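Side-chain contacts in pyridoxal 5'-phosphate synthase subunit PdxT (Thermus thermophilus, PDB 2YWD), which probably hydrolyses glutamine to glutamate and ammonia and channels the ammonia to its partner PdxS for pyridoxal 5'-phosphate synthesis: residues Val5-Leu10 with Glu19-Leu24; Arg109-Arg114 with Val140-Gly145; Glu117-Asp122 with Ala152-Leu157. One frame throughout, in Å; residues are numbered along the deposited sequence.

Contact 1. Residues Val5-Leu10 with Glu19-Leu24; sequences VGVLAL and EALKRL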
ATOM      1  N   VAL A   5      10.189   8.792   7.044  1.00 15.00           N
ATOM      2  CA  VAL A   5       9.406   8.085   6.028  1.00 13.88           C
ATOM      3  C   VAL A   5      10.238   6.995   5.361  1.00 13.75           C
ATOM      4  O   VAL A   5      11.340   7.248   4.873  1.00 14.67           O
ATOM      5  CB  VAL A   5       8.898   9.045   4.930  1.00 15.20           C
ATOM      6  CG1 VAL A   5       8.017   8.285   3.946  1.00 11.71           C
ATOM      7  CG2 VAL A   5       8.121  10.200   5.554  1.00 15.85           C
ATOM      8  N   GLY A   6       9.706   5.779   5.336  1.00 12.71           N
ATOM      9  CA  GLY A   6      10.435   4.694   4.714  1.00 13.53           C
ATOM     10  C   GLY A   6       9.622   3.964   3.665  1.00 13.23           C
ATOM     11  O   GLY A   6       8.400   4.112   3.588  1.00 12.24           O
ATOM     12  N   VAL A   7      10.317   3.189   2.841  1.00 14.23           N
ATOM     13  CA  VAL A   7       9.685   2.378   1.804  1.00 12.98           C
ATOM     14  C   VAL A   7      10.300   0.994   1.973  1.00 12.84           C
ATOM     15  O   VAL A   7      11.522   0.863   1.990  1.00 14.56           O
ATOM     16  CB  VAL A   7      10.005   2.900   0.386  1.00 15.02           C
ATOM     17  CG1 VAL A   7       9.281   2.049  -0.656  1.00 14.29           C
ATOM     18  CG2 VAL A   7       9.583   4.360   0.256  1.00 15.43           C
ATOM     19  N   LEU A   8       9.463  -0.029   2.132  1.00 12.81           N
ATOM     20  CA  LEU A   8       9.966  -1.392   2.302  1.00 11.94           C
ATOM     21  C   LEU A   8      10.737  -1.742   1.039  1.00 12.02           C
ATOM     22  O   LEU A   8      10.196  -1.656  -0.065  1.00 11.45           O
ATOM     23  CB  LEU A   8       8.808  -2.368   2.510  1.00 11.99           C
ATOM     24  CG  LEU A   8       9.185  -3.779   2.967  1.00 12.40           C
ATOM     25  CD1 LEU A   8       9.911  -3.719   4.311  1.00 12.87           C
ATOM     26  CD2 LEU A   8       7.925  -4.615   3.088  1.00 12.52           C
ATOM     27  N   ALA A   9      12.001  -2.125   1.199  1.00 12.69           N
ATOM     28  CA  ALA A   9      12.847  -2.436   0.049  1.00 13.60           C
ATOM     29  C   ALA A   9      13.413  -3.853   0.044  1.00 12.89           C
ATOM     30  O   ALA A   9      14.602  -4.052  -0.203  1.00 14.82           O
ATOM     31  CB  ALA A   9      13.987  -1.426  -0.031  1.00 13.37           C
ATOM     32  N   LEU A  10      12.562  -4.834   0.311  1.00 11.66           N
ATOM     33  CA  LEU A  10      12.990  -6.223   0.316  1.00 13.09           C
ATOM     34  C   LEU A  10      12.960  -6.791  -1.099  1.00 12.42           C
ATOM     35  O   LEU A  10      13.770  -7.650  -1.455  1.00 11.19           O
ATOM     36  CB  LEU A  10      12.076  -7.046   1.222  1.00 14.54           C
ATOM     37  CG  LEU A  10      12.088  -6.649   2.702  1.00 14.93           C
ATOM     38  CD1 LEU A  10      11.101  -7.511   3.465  1.00 15.29           C
ATOM     39  CD2 LEU A  10      13.495  -6.808   3.266  1.00 15.21           C
ATOM     40  N   GLU A  19      11.309   8.092  -5.479  1.00 18.42           N
ATOM     41  CA  GLU A  19      11.321   9.196  -6.431  1.00 19.82           C
ATOM     42  C   GLU A  19      10.090  10.071  -6.246  1.00 19.36           C
ATOM     43  O   GLU A  19      10.179  11.298  -6.275  1.00 18.04           O
ATOM     44  CB  GLU A  19      11.359   8.660  -7.862  1.00 22.98           C
ATOM     45  CG  GLU A  19      12.638   7.929  -8.213  1.00 27.83           C
ATOM     46  CD  GLU A  19      12.571   7.272  -9.576  1.00 31.82           C
ATOM     47  OE1 GLU A  19      13.583   6.671  -9.998  1.00 34.13           O
ATOM     48  OE2 GLU A  19      11.504   7.353 -10.225  1.00 34.77           O
ATOM     49  N   ALA A  20       8.938   9.437  -6.054  1.00 17.72           N
ATOM     50  CA  ALA A  20       7.699  10.175  -5.858  1.00 17.74           C
ATOM     51  C   ALA A  20       7.780  11.000  -4.576  1.00 18.04           C
ATOM     52  O   ALA A  20       7.300  12.134  -4.527  1.00 19.37           O
ATOM     53  CB  ALA A  20       6.514   9.213  -5.793  1.00 16.46           C
ATOM     54  N   LEU A  21       8.394  10.431  -3.543  1.00 17.97           N
ATOM     55  CA  LEU A  21       8.529  11.118  -2.262  1.00 17.45           C
ATOM     56  C   LEU A  21       9.459  12.327  -2.328  1.00 19.15           C
ATOM     57  O   LEU A  21       9.351  13.241  -1.509  1.00 19.42           O
ATOM     58  CB  LEU A  21       9.006  10.137  -1.183  1.00 15.45           C
ATOM     59  CG  LEU A  21       7.937   9.142  -0.710  1.00 14.24           C
ATOM     60  CD1 LEU A  21       8.558   8.070   0.181  1.00 12.69           C
ATOM     61  CD2 LEU A  21       6.849   9.899   0.044  1.00 13.53           C
ATOM     62  N   LYS A  22      10.371  12.341  -3.294  1.00 19.88           N
ATOM     63  CA  LYS A  22      11.281  13.472  -3.430  1.00 21.96           C
ATOM     64  C   LYS A  22      10.495  14.745  -3.733  1.00 20.70           C
ATOM     65  O   LYS A  22      10.873  15.833  -3.304  1.00 22.23           O
ATOM     66  CB  LYS A  22      12.298  13.220  -4.547  1.00 25.02           C
ATOM     67  CG  LYS A  22      13.280  12.096  -4.259  1.00 30.02           C
ATOM     68  CD  LYS A  22      14.307  11.944  -5.381  1.00 35.27           C
ATOM     69  CE  LYS A  22      13.649  11.561  -6.701  1.00 37.89           C
ATOM     70  NZ  LYS A  22      14.642  11.321  -7.789  1.00 39.42           N
ATOM     71  N   ARG A  23       9.392  14.604  -4.464  1.00 18.82           N
ATOM     72  CA  ARG A  23       8.566  15.754  -4.816  1.00 18.52           C
ATOM     73  C   ARG A  23       7.914  16.376  -3.587  1.00 17.21           C
ATOM     74  O   ARG A  23       7.370  17.478  -3.651  1.00 16.78           O
ATOM     75  CB  ARG A  23       7.492  15.357  -5.834  1.00 19.41           C
ATOM     76  CG  ARG A  23       8.067  14.863  -7.153  1.00 21.76           C
ATOM     77  CD  ARG A  23       7.053  14.951  -8.286  1.00 24.55           C
ATOM     78  NE  ARG A  23       7.615  14.446  -9.536  1.00 27.01           N
ATOM     79  CZ  ARG A  23       7.824  13.157  -9.798  1.00 28.91           C
ATOM     80  NH1 ARG A  23       7.508  12.234  -8.900  1.00 27.77           N
ATOM     81  NH2 ARG A  23       8.368  12.792 -10.953  1.00 30.46           N
ATOM     82  N   LEU A  24       7.962  15.657  -2.470  1.00 15.01           N
ATOM     83  CA  LEU A  24       7.401  16.156  -1.226  1.00 15.87           C
ATOM     84  C   LEU A  24       8.547  16.629  -0.328  1.00 15.92           C
ATOM     85  O   LEU A  24       8.343  16.947   0.843  1.00 17.17           O
ATOM     86  CB  LEU A  24       6.597  15.057  -0.518  1.00 14.86           C
ATOM     87  CG  LEU A  24       5.353  14.534  -1.246  1.00 16.24           C
ATOM     88  CD1 LEU A  24       4.617  13.555  -0.344  1.00 15.48           C
ATOM     89  CD2 LEU A  24       4.432  15.690  -1.614  1.00 16.51           C
TER
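V5 and V7 meet L21 through methyl groups alone; no flat group takes part on either side. The meeting point is a single atom, CD1 of L21, which touches one methyl of each valine. CG1 of V5 lies 3.8 Å from CD1 of L21, and CG2 of V7 approaches the same CD1 at 3.8 Å from a direction roughly at right angles to the first. The two valines thus form two walls of a corner that receives the leucine tip. They use different branches to do it: in V5 the touching methyl is the one anti to the backbone N (chi1 -176°), whereas in V7 it is the one anti to the carbonyl carbon. L21 reaches them because its chi2 of 171° extends CD1 straight out from the helix, bridging backbones whose CA atoms, V5 and L21, are still 8.9 Å apart. Only 98 Å² is buried, yet all three residues are interior, and dispersion and exclusion of water account for the contact. The side chain of L21 runs about 8 Å from that of E174, a predicted charge-relay residue, without touching it. In the fold, helix 14-22 is the connection of a beta-alpha-beta unit and here packs on the first strand, 5-8, whose backbone bonds link V5 and V7 to strand 29-31 and G6 to A42 and I44. L186 of helix 180-189 also touches V5, while F14 and H17 of helix 14-22 itself rest on V7.

Contact 2. Residues Arg109-Arg114 with Val140-Gly145; sequences RNAFGR and VFRRLG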
ATOM      1  N   ARG A 109      -5.821 -11.466  -5.920  1.00 11.46           N
ATOM      2  CA  ARG A 109      -4.711 -11.063  -6.772  1.00 11.54           C
ATOM      3  C   ARG A 109      -5.070 -11.066  -8.258  1.00 12.27           C
ATOM      4  O   ARG A 109      -5.832 -11.921  -8.714  1.00 10.00           O
ATOM      5  CB  ARG A 109      -3.517 -11.997  -6.521  1.00 11.24           C
ATOM      6  CG  ARG A 109      -2.829 -11.776  -5.174  1.00 12.18           C
ATOM      7  CD  ARG A 109      -1.980 -12.982  -4.777  1.00 12.33           C
ATOM      8  NE  ARG A 109      -1.249 -13.517  -5.921  1.00 12.23           N
ATOM      9  CZ  ARG A 109      -0.567 -14.657  -5.913  1.00 13.87           C
ATOM     10  NH1 ARG A 109      -0.504 -15.395  -4.812  1.00 12.22           N
ATOM     11  NH2 ARG A 109       0.027 -15.076  -7.021  1.00 14.28           N
ATOM     12  N   ASN A 110      -4.533 -10.086  -8.990  1.00 11.46           N
ATOM     13  CA  ASN A 110      -4.715  -9.945 -10.444  1.00 11.57           C
ATOM     14  C   ASN A 110      -6.057 -10.515 -10.915  1.00 12.78           C
ATOM     15  O   ASN A 110      -6.107 -11.469 -11.699  1.00 11.78           O
ATOM     16  CB  ASN A 110      -3.542 -10.652 -11.140  1.00 12.55           C
ATOM     17  CG  ASN A 110      -3.534 -10.456 -12.640  1.00 13.81           C
ATOM     18  OD1 ASN A 110      -4.095  -9.494 -13.157  1.00 11.87           O
ATOM     19  ND2 ASN A 110      -2.872 -11.366 -13.350  1.00 15.83           N
ATOM     20  N   ALA A 111      -7.142  -9.896 -10.460  1.00 12.07           N
ATOM     21  CA  ALA A 111      -8.480 -10.384 -10.762  1.00 13.67           C
ATOM     22  C   ALA A 111      -9.413  -9.500 -11.581  1.00 13.18           C
ATOM     23  O   ALA A 111     -10.623  -9.740 -11.584  1.00 14.01           O
ATOM     24  CB  ALA A 111      -9.170 -10.757  -9.443  1.00 15.21           C
ATOM     25  N   PHE A 112      -8.881  -8.508 -12.292  1.00 12.75           N
ATOM     26  CA  PHE A 112      -9.744  -7.625 -13.082  1.00 14.50           C
ATOM     27  C   PHE A 112     -10.386  -8.252 -14.315  1.00 14.28           C
ATOM     28  O   PHE A 112     -11.369  -7.726 -14.844  1.00 12.30           O
ATOM     29  CB  PHE A 112      -8.995  -6.364 -13.499  1.00 16.30           C
ATOM     30  CG  PHE A 112      -9.254  -5.201 -12.606  1.00 20.47           C
ATOM     31  CD1 PHE A 112      -8.418  -4.932 -11.526  1.00 21.21           C
ATOM     32  CD2 PHE A 112     -10.360  -4.387 -12.821  1.00 20.01           C
ATOM     33  CE1 PHE A 112      -8.680  -3.861 -10.672  1.00 24.98           C
ATOM     34  CE2 PHE A 112     -10.632  -3.315 -11.974  1.00 24.49           C
ATOM     35  CZ  PHE A 112      -9.790  -3.052 -10.897  1.00 22.68           C
ATOM     36  N   GLY A 113      -9.820  -9.358 -14.787  1.00 12.75           N
ATOM     37  CA  GLY A 113     -10.391 -10.051 -15.930  1.00 13.64           C
ATOM     38  C   GLY A 113     -10.237  -9.420 -17.301  1.00 16.38           C
ATOM     39  O   GLY A 113     -11.008  -9.730 -18.212  1.00 15.00           O
ATOM     40  N   ARG A 114      -9.259  -8.532 -17.462  1.00 17.50           N
ATOM     41  CA  ARG A 114      -9.039  -7.906 -18.762  1.00 20.70           C
ATOM     42  C   ARG A 114      -7.924  -8.648 -19.492  1.00 22.05           C
ATOM     43  O   ARG A 114      -6.978  -9.128 -18.868  1.00 21.49           O
ATOM     44  CB  ARG A 114      -8.683  -6.424 -18.598  1.00 21.45           C
ATOM     45  CG  ARG A 114      -9.842  -5.583 -18.079  1.00 22.32           C
ATOM     46  CD  ARG A 114      -9.539  -4.092 -18.089  1.00 24.90           C
ATOM     47  NE  ARG A 114      -9.204  -3.611 -19.426  1.00 25.37           N
ATOM     48  CZ  ARG A 114      -9.210  -2.332 -19.788  1.00 23.75           C
ATOM     49  NH1 ARG A 114      -9.544  -1.392 -18.915  1.00 24.36           N
ATOM     50  NH2 ARG A 114      -8.873  -1.994 -21.023  1.00 23.73           N
ATOM     51  N   VAL A 140      -8.018  -7.047  -6.760  1.00 13.07           N
ATOM     52  CA  VAL A 140      -9.362  -6.539  -6.561  1.00 12.60           C
ATOM     53  C   VAL A 140      -9.775  -6.645  -5.101  1.00 12.49           C
ATOM     54  O   VAL A 140      -9.534  -7.661  -4.448  1.00 11.60           O
ATOM     55  CB  VAL A 140     -10.368  -7.321  -7.443  1.00 12.75           C
ATOM     56  CG1 VAL A 140     -11.808  -6.914  -7.115  1.00 13.32           C
ATOM     57  CG2 VAL A 140     -10.061  -7.063  -8.918  1.00 11.92           C
ATOM     58  N   PHE A 141     -10.367  -5.576  -4.582  1.00 12.57           N
ATOM     59  CA  PHE A 141     -10.853  -5.567  -3.209  1.00 12.79           C
ATOM     60  C   PHE A 141     -12.235  -6.215  -3.284  1.00 13.90           C
ATOM     61  O   PHE A 141     -13.198  -5.570  -3.693  1.00 13.25           O
ATOM     62  CB  PHE A 141     -10.983  -4.128  -2.701  1.00 12.42           C
ATOM     63  CG  PHE A 141      -9.669  -3.467  -2.393  1.00 13.01           C
ATOM     64  CD1 PHE A 141      -8.943  -3.829  -1.262  1.00 13.40           C
ATOM     65  CD2 PHE A 141      -9.169  -2.462  -3.217  1.00 12.27           C
ATOM     66  CE1 PHE A 141      -7.737  -3.199  -0.951  1.00 14.43           C
ATOM     67  CE2 PHE A 141      -7.962  -1.824  -2.917  1.00 12.36           C
ATOM     68  CZ  PHE A 141      -7.247  -2.194  -1.782  1.00 16.10           C
ATOM     69  N   ARG A 142     -12.330  -7.486  -2.897  1.00 14.45           N
ATOM     70  CA  ARG A 142     -13.602  -8.203  -2.965  1.00 16.93           C
ATOM     71  C   ARG A 142     -14.594  -7.844  -1.860  1.00 19.43           C
ATOM     72  O   ARG A 142     -15.781  -7.629  -2.132  1.00 21.12           O
ATOM     73  CB  ARG A 142     -13.351  -9.715  -2.976  1.00 16.32           C
ATOM     74  CG  ARG A 142     -12.665 -10.224  -4.248  1.00 12.89           C
ATOM     75  CD  ARG A 142     -13.528  -9.980  -5.485  1.00 14.85           C
ATOM     76  NE  ARG A 142     -13.007 -10.685  -6.657  1.00 15.04           N
ATOM     77  CZ  ARG A 142     -13.559 -10.647  -7.865  1.00 16.39           C
ATOM     78  NH1 ARG A 142     -14.660  -9.931  -8.077  1.00 16.23           N
ATOM     79  NH2 ARG A 142     -13.012 -11.331  -8.864  1.00 14.89           N
ATOM     80  N   ARG A 143     -14.123  -7.792  -0.620  1.00 18.71           N
ATOM     81  CA  ARG A 143     -14.991  -7.433   0.501  1.00 21.90           C
ATOM     82  C   ARG A 143     -14.235  -6.531   1.457  1.00 20.63           C
ATOM     83  O   ARG A 143     -13.015  -6.641   1.584  1.00 18.71           O
ATOM     84  CB  ARG A 143     -15.467  -8.674   1.257  1.00 24.07           C
ATOM     85  CG  ARG A 143     -16.154  -9.713   0.390  1.00 32.11           C
ATOM     86  CD  ARG A 143     -17.060 -10.611   1.220  1.00 36.26           C
ATOM     87  NE  ARG A 143     -16.381 -11.170   2.385  1.00 39.99           N
ATOM     88  CZ  ARG A 143     -16.968 -11.963   3.278  1.00 43.63           C
ATOM     89  NH1 ARG A 143     -18.246 -12.292   3.135  1.00 44.35           N
ATOM     90  NH2 ARG A 143     -16.282 -12.425   4.315  1.00 44.56           N
ATOM     91  N   LEU A 144     -14.962  -5.643   2.129  1.00 18.64           N
ATOM     92  CA  LEU A 144     -14.357  -4.716   3.079  1.00 19.19           C
ATOM     93  C   LEU A 144     -15.091  -4.746   4.414  1.00 19.64           C
ATOM     94  O   LEU A 144     -16.317  -4.829   4.452  1.00 19.83           O
ATOM     95  CB  LEU A 144     -14.392  -3.291   2.516  1.00 16.83           C
ATOM     96  CG  LEU A 144     -13.709  -3.074   1.162  1.00 19.15           C
ATOM     97  CD1 LEU A 144     -13.886  -1.626   0.725  1.00 17.40           C
ATOM     98  CD2 LEU A 144     -12.230  -3.425   1.268  1.00 17.87           C
ATOM     99  N   GLY A 145     -14.334  -4.676   5.505  1.00 20.27           N
ATOM    100  CA  GLY A 145     -14.939  -4.681   6.825  1.00 21.18           C
ATOM    101  C   GLY A 145     -15.691  -3.386   7.072  1.00 22.43           C
ATOM    102  O   GLY A 145     -15.504  -2.404   6.351  1.00 20.48           O
TER
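V140 pushes its CG2 methyl between A111 and F112, and this is where the contact is tight. CG2 of V140 sits over one face of the F112 ring, 4.1 Å from its centroid and 26° off the ring normal, which makes a CH-pi contact; the ring atom nearest to it is CD1 of F112, 3.7 Å away. CG2 of V140 is also 3.8 Å from CB of A111 and 3.7 Å from C of A111, so one branch of a buried valine grips both loop residues. F112 has to turn back to join in: its CB leaves the backbone facing away from the strand, and a chi1 of -97°, well off a staggered value, returns the ring to V140. The solvent side is looser. R142, exposed, bends at chi2 (-62°) and brings NH2 to within 3.9 Å of CB of A111, but the guanidinium meets that methyl obliquely and without a polar bond. Its charge is engaged by E108 instead, in a salt bridge from NE to OE1. The loop also carries R109, a predicted glutamine-binding residue, whose CB is directed away from the strand. Strand 140-144 is an outer strand of a small mixed sheet and pairs antiparallel with 103-108; R142 and R143 both face W106, a classic beta bulge. The loop 109-114 follows the C-terminal end of strand 103-108, where E108 pairs with V140, and packs against the start of strand 140-144, with F112 and V140 both resting on L157 of strand 157-163.

Contact 3. Residues Glu117-Asp122 with Ala152-Leu157; sequences ESFEED and ARLGDL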
ATOM      1  N   GLU A 117      -3.273  -7.020 -19.264  1.00 27.43           N
ATOM      2  CA  GLU A 117      -3.180  -6.835 -17.823  1.00 29.35           C
ATOM      3  C   GLU A 117      -2.667  -5.480 -17.347  1.00 29.52           C
ATOM      4  O   GLU A 117      -2.002  -5.389 -16.318  1.00 29.01           O
ATOM      5  CB  GLU A 117      -2.344  -7.968 -17.220  1.00 30.36           C
ATOM      6  CG  GLU A 117      -3.079  -9.300 -17.224  1.00 31.90           C
ATOM      7  CD  GLU A 117      -2.235 -10.455 -16.718  1.00 33.17           C
ATOM      8  OE1 GLU A 117      -2.817 -11.529 -16.452  1.00 34.75           O
ATOM      9  OE2 GLU A 117      -1.002 -10.294 -16.594  1.00 33.83           O
ATOM     10  N   SER A 118      -3.001  -4.428 -18.088  1.00 30.39           N
ATOM     11  CA  SER A 118      -2.591  -3.075 -17.729  1.00 30.33           C
ATOM     12  C   SER A 118      -3.547  -2.043 -18.322  1.00 29.37           C
ATOM     13  O   SER A 118      -3.895  -2.115 -19.503  1.00 31.10           O
ATOM     14  CB  SER A 118      -1.176  -2.800 -18.232  1.00 32.58           C
ATOM     15  OG  SER A 118      -1.129  -2.841 -19.648  1.00 38.15           O
ATOM     16  N   PHE A 119      -3.976  -1.089 -17.499  1.00 24.34           N
ATOM     17  CA  PHE A 119      -4.874  -0.035 -17.959  1.00 20.76           C
ATOM     18  C   PHE A 119      -4.776   1.191 -17.059  1.00 18.86           C
ATOM     19  O   PHE A 119      -4.224   1.124 -15.962  1.00 15.88           O
ATOM     20  CB  PHE A 119      -6.320  -0.546 -18.014  1.00 19.91           C
ATOM     21  CG  PHE A 119      -6.852  -1.023 -16.696  1.00 18.36           C
ATOM     22  CD1 PHE A 119      -7.513  -0.148 -15.838  1.00 17.65           C
ATOM     23  CD2 PHE A 119      -6.687  -2.349 -16.307  1.00 18.48           C
ATOM     24  CE1 PHE A 119      -8.004  -0.588 -14.609  1.00 18.75           C
ATOM     25  CE2 PHE A 119      -7.173  -2.801 -15.078  1.00 18.53           C
ATOM     26  CZ  PHE A 119      -7.833  -1.918 -14.226  1.00 18.34           C
ATOM     27  N   GLU A 120      -5.297   2.317 -17.534  1.00 16.27           N
ATOM     28  CA  GLU A 120      -5.259   3.546 -16.754  1.00 17.01           C
ATOM     29  C   GLU A 120      -6.642   4.184 -16.707  1.00 17.13           C
ATOM     30  O   GLU A 120      -7.375   4.163 -17.696  1.00 17.29           O
ATOM     31  CB  GLU A 120      -4.251   4.530 -17.354  1.00 18.72           C
ATOM     32  CG  GLU A 120      -2.846   3.958 -17.537  1.00 22.65           C
ATOM     33  CD  GLU A 120      -2.732   3.057 -18.756  1.00 24.86           C
ATOM     34  OE1 GLU A 120      -3.075   3.522 -19.864  1.00 27.66           O
ATOM     35  OE2 GLU A 120      -2.299   1.890 -18.613  1.00 26.20           O
ATOM     36  N   GLU A 121      -6.988   4.754 -15.557  1.00 15.38           N
ATOM     37  CA  GLU A 121      -8.292   5.377 -15.372  1.00 18.35           C
ATOM     38  C   GLU A 121      -8.206   6.623 -14.504  1.00 19.21           C
ATOM     39  O   GLU A 121      -7.468   6.650 -13.519  1.00 16.77           O
ATOM     40  CB  GLU A 121      -9.254   4.403 -14.680  1.00 18.51           C
ATOM     41  CG  GLU A 121      -9.608   3.152 -15.455  1.00 20.43           C
ATOM     42  CD  GLU A 121     -10.454   3.444 -16.678  1.00 24.47           C
ATOM     43  OE1 GLU A 121     -11.164   4.474 -16.673  1.00 24.65           O
ATOM     44  OE2 GLU A 121     -10.422   2.638 -17.632  1.00 26.24           O
ATOM     45  N   ASP A 122      -8.967   7.653 -14.857  1.00 19.27           N
ATOM     46  CA  ASP A 122      -8.983   8.851 -14.029  1.00 22.38           C
ATOM     47  C   ASP A 122      -9.924   8.533 -12.878  1.00 20.91           C
ATOM     48  O   ASP A 122     -11.045   8.080 -13.095  1.00 21.91           O
ATOM     49  CB  ASP A 122      -9.479  10.055 -14.821  1.00 26.69           C
ATOM     50  CG  ASP A 122      -8.436  10.568 -15.787  1.00 31.16           C
ATOM     51  OD1 ASP A 122      -7.294  10.825 -15.337  1.00 32.49           O
ATOM     52  OD2 ASP A 122      -8.751  10.708 -16.988  1.00 35.03           O
ATOM     53  N   ALA A 152     -11.934   5.975  -3.015  1.00 12.74           N
ATOM     54  CA  ALA A 152     -12.015   6.059  -4.467  1.00 12.89           C
ATOM     55  C   ALA A 152     -12.509   4.755  -5.075  1.00 14.12           C
ATOM     56  O   ALA A 152     -12.222   3.669  -4.565  1.00 11.79           O
ATOM     57  CB  ALA A 152     -10.646   6.422  -5.054  1.00 13.12           C
ATOM     58  N   ARG A 153     -13.248   4.875  -6.173  1.00 13.83           N
ATOM     59  CA  ARG A 153     -13.791   3.716  -6.869  1.00 14.14           C
ATOM     60  C   ARG A 153     -13.596   3.823  -8.372  1.00 14.54           C
ATOM     61  O   ARG A 153     -13.505   4.921  -8.920  1.00 13.85           O
ATOM     62  CB  ARG A 153     -15.302   3.595  -6.622  1.00 13.96           C
ATOM     63  CG  ARG A 153     -15.730   3.434  -5.179  1.00 12.96           C
ATOM     64  CD  ARG A 153     -17.250   3.601  -5.054  1.00 13.68           C
ATOM     65  NE  ARG A 153     -17.692   3.592  -3.660  1.00 12.59           N
ATOM     66  CZ  ARG A 153     -18.074   2.510  -2.991  1.00 15.46           C
ATOM     67  NH1 ARG A 153     -18.081   1.316  -3.579  1.00 12.79           N
ATOM     68  NH2 ARG A 153     -18.445   2.624  -1.722  1.00 13.87           N
ATOM     69  N   LEU A 154     -13.521   2.672  -9.031  1.00 13.96           N
ATOM     70  CA  LEU A 154     -13.446   2.629 -10.485  1.00 12.57           C
ATOM     71  C   LEU A 154     -14.858   2.136 -10.756  1.00 11.86           C
ATOM     72  O   LEU A 154     -15.145   0.956 -10.594  1.00 12.83           O
ATOM     73  CB  LEU A 154     -12.423   1.602 -10.968  1.00 13.23           C
ATOM     74  CG  LEU A 154     -12.436   1.382 -12.482  1.00 13.02           C
ATOM     75  CD1 LEU A 154     -12.400   2.723 -13.210  1.00 13.29           C
ATOM     76  CD2 LEU A 154     -11.245   0.522 -12.876  1.00 14.42           C
ATOM     77  N   GLY A 155     -15.741   3.047 -11.149  1.00 12.04           N
ATOM     78  CA  GLY A 155     -17.127   2.671 -11.346  1.00 11.29           C
ATOM     79  C   GLY A 155     -17.655   2.591  -9.924  1.00 11.13           C
ATOM     80  O   GLY A 155     -17.709   3.601  -9.226  1.00 11.32           O
ATOM     81  N   ASP A 156     -18.019   1.395  -9.478  1.00 11.77           N
ATOM     82  CA  ASP A 156     -18.502   1.221  -8.112  1.00 12.23           C
ATOM     83  C   ASP A 156     -17.498   0.380  -7.320  1.00 11.87           C
ATOM     84  O   ASP A 156     -17.662   0.165  -6.120  1.00 10.93           O
ATOM     85  CB  ASP A 156     -19.873   0.533  -8.115  1.00 13.36           C
ATOM     86  CG  ASP A 156     -20.914   1.322  -8.885  1.00 13.69           C
ATOM     87  OD1 ASP A 156     -21.086   2.524  -8.591  1.00 14.23           O
ATOM     88  OD2 ASP A 156     -21.558   0.744  -9.783  1.00 15.62           O
ATOM     89  N   LEU A 157     -16.450  -0.086  -7.998  1.00 12.20           N
ATOM     90  CA  LEU A 157     -15.439  -0.922  -7.356  1.00 12.96           C
ATOM     91  C   LEU A 157     -14.403  -0.127  -6.564  1.00 12.10           C
ATOM     92  O   LEU A 157     -13.731   0.745  -7.107  1.00 12.00           O
ATOM     93  CB  LEU A 157     -14.719  -1.780  -8.405  1.00 14.14           C
ATOM     94  CG  LEU A 157     -13.629  -2.729  -7.900  1.00 17.41           C
ATOM     95  CD1 LEU A 157     -14.239  -3.804  -6.989  1.00 19.49           C
ATOM     96  CD2 LEU A 157     -12.931  -3.373  -9.095  1.00 18.89           C
TER
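L154 reaches E121 and F119 because its CG stands anti to the backbone N (chi1 172°), which carries the two methyls across to strand 118-125. In E121, CG lies anti to the carbonyl carbon (chi1 -65°), which puts the CB-CG stem across the leucine at about a right angle; a bend at chi2 then keeps the carboxylate beside CD1 of L154. F119 holds its ring in the crowded position between backbone N and carbonyl carbon (chi1 60°). Each methyl of L154 then has a main partner. CD1 lies 3.6 Å from CG of E121, and CB of that glutamate is 3.9 Å from the same methyl; CD2 lies 3.8 Å from CE1 of F119, meeting the ring obliquely, and 4.0 Å from CG of E121. The methylenes of E121 therefore cover the leucine at the margin of the contact. With an alanine here, CG and the carboxylate are gone, which is likely to leave CD1 of L154 poorly covered and to open a gap at this margin. L154 also starts a type II' turn that ends at L157 and closes a beta hairpin between strands 149-154 and 157-163, with G155 taking the positive phi that favours glycine. R153, just before the turn, clasps it: NH1 of R153 donates to O of D156 at 2.8 Å, with the acceptor in the guanidinium plane. The contact joins two sheets. Strand 118-125 forms an antiparallel pair with 129-136, and the F119 ring stacks on F135 of that partner while meeting F112 edge-to-face. Strand 149-154 is an outermost strand of the seven-stranded mixed sheet, beside 157-163, whose V159 also supports L154.

Contact 1 is complete before the other two begin, whereas the segments of contacts 2 and 3 alternate along the chain. Their placement follows suit: the centre of contact 1 lies about 26 Å from that of contact 2 and about 24 Å from that of contact 3, while the centres of contacts 2 and 3 are about 11 Å apart. Contacts 1 and 3 reach the same seven-stranded sheet, by way of strands 5-8 and 149-154. Contacts 2 and 3 touch directly, sharing F112 as a common neighbour, and N110 is probably hydrogen-bonded to E117. Together they join loop, hairpin and sheet edge near residues predicted to bind glutamine.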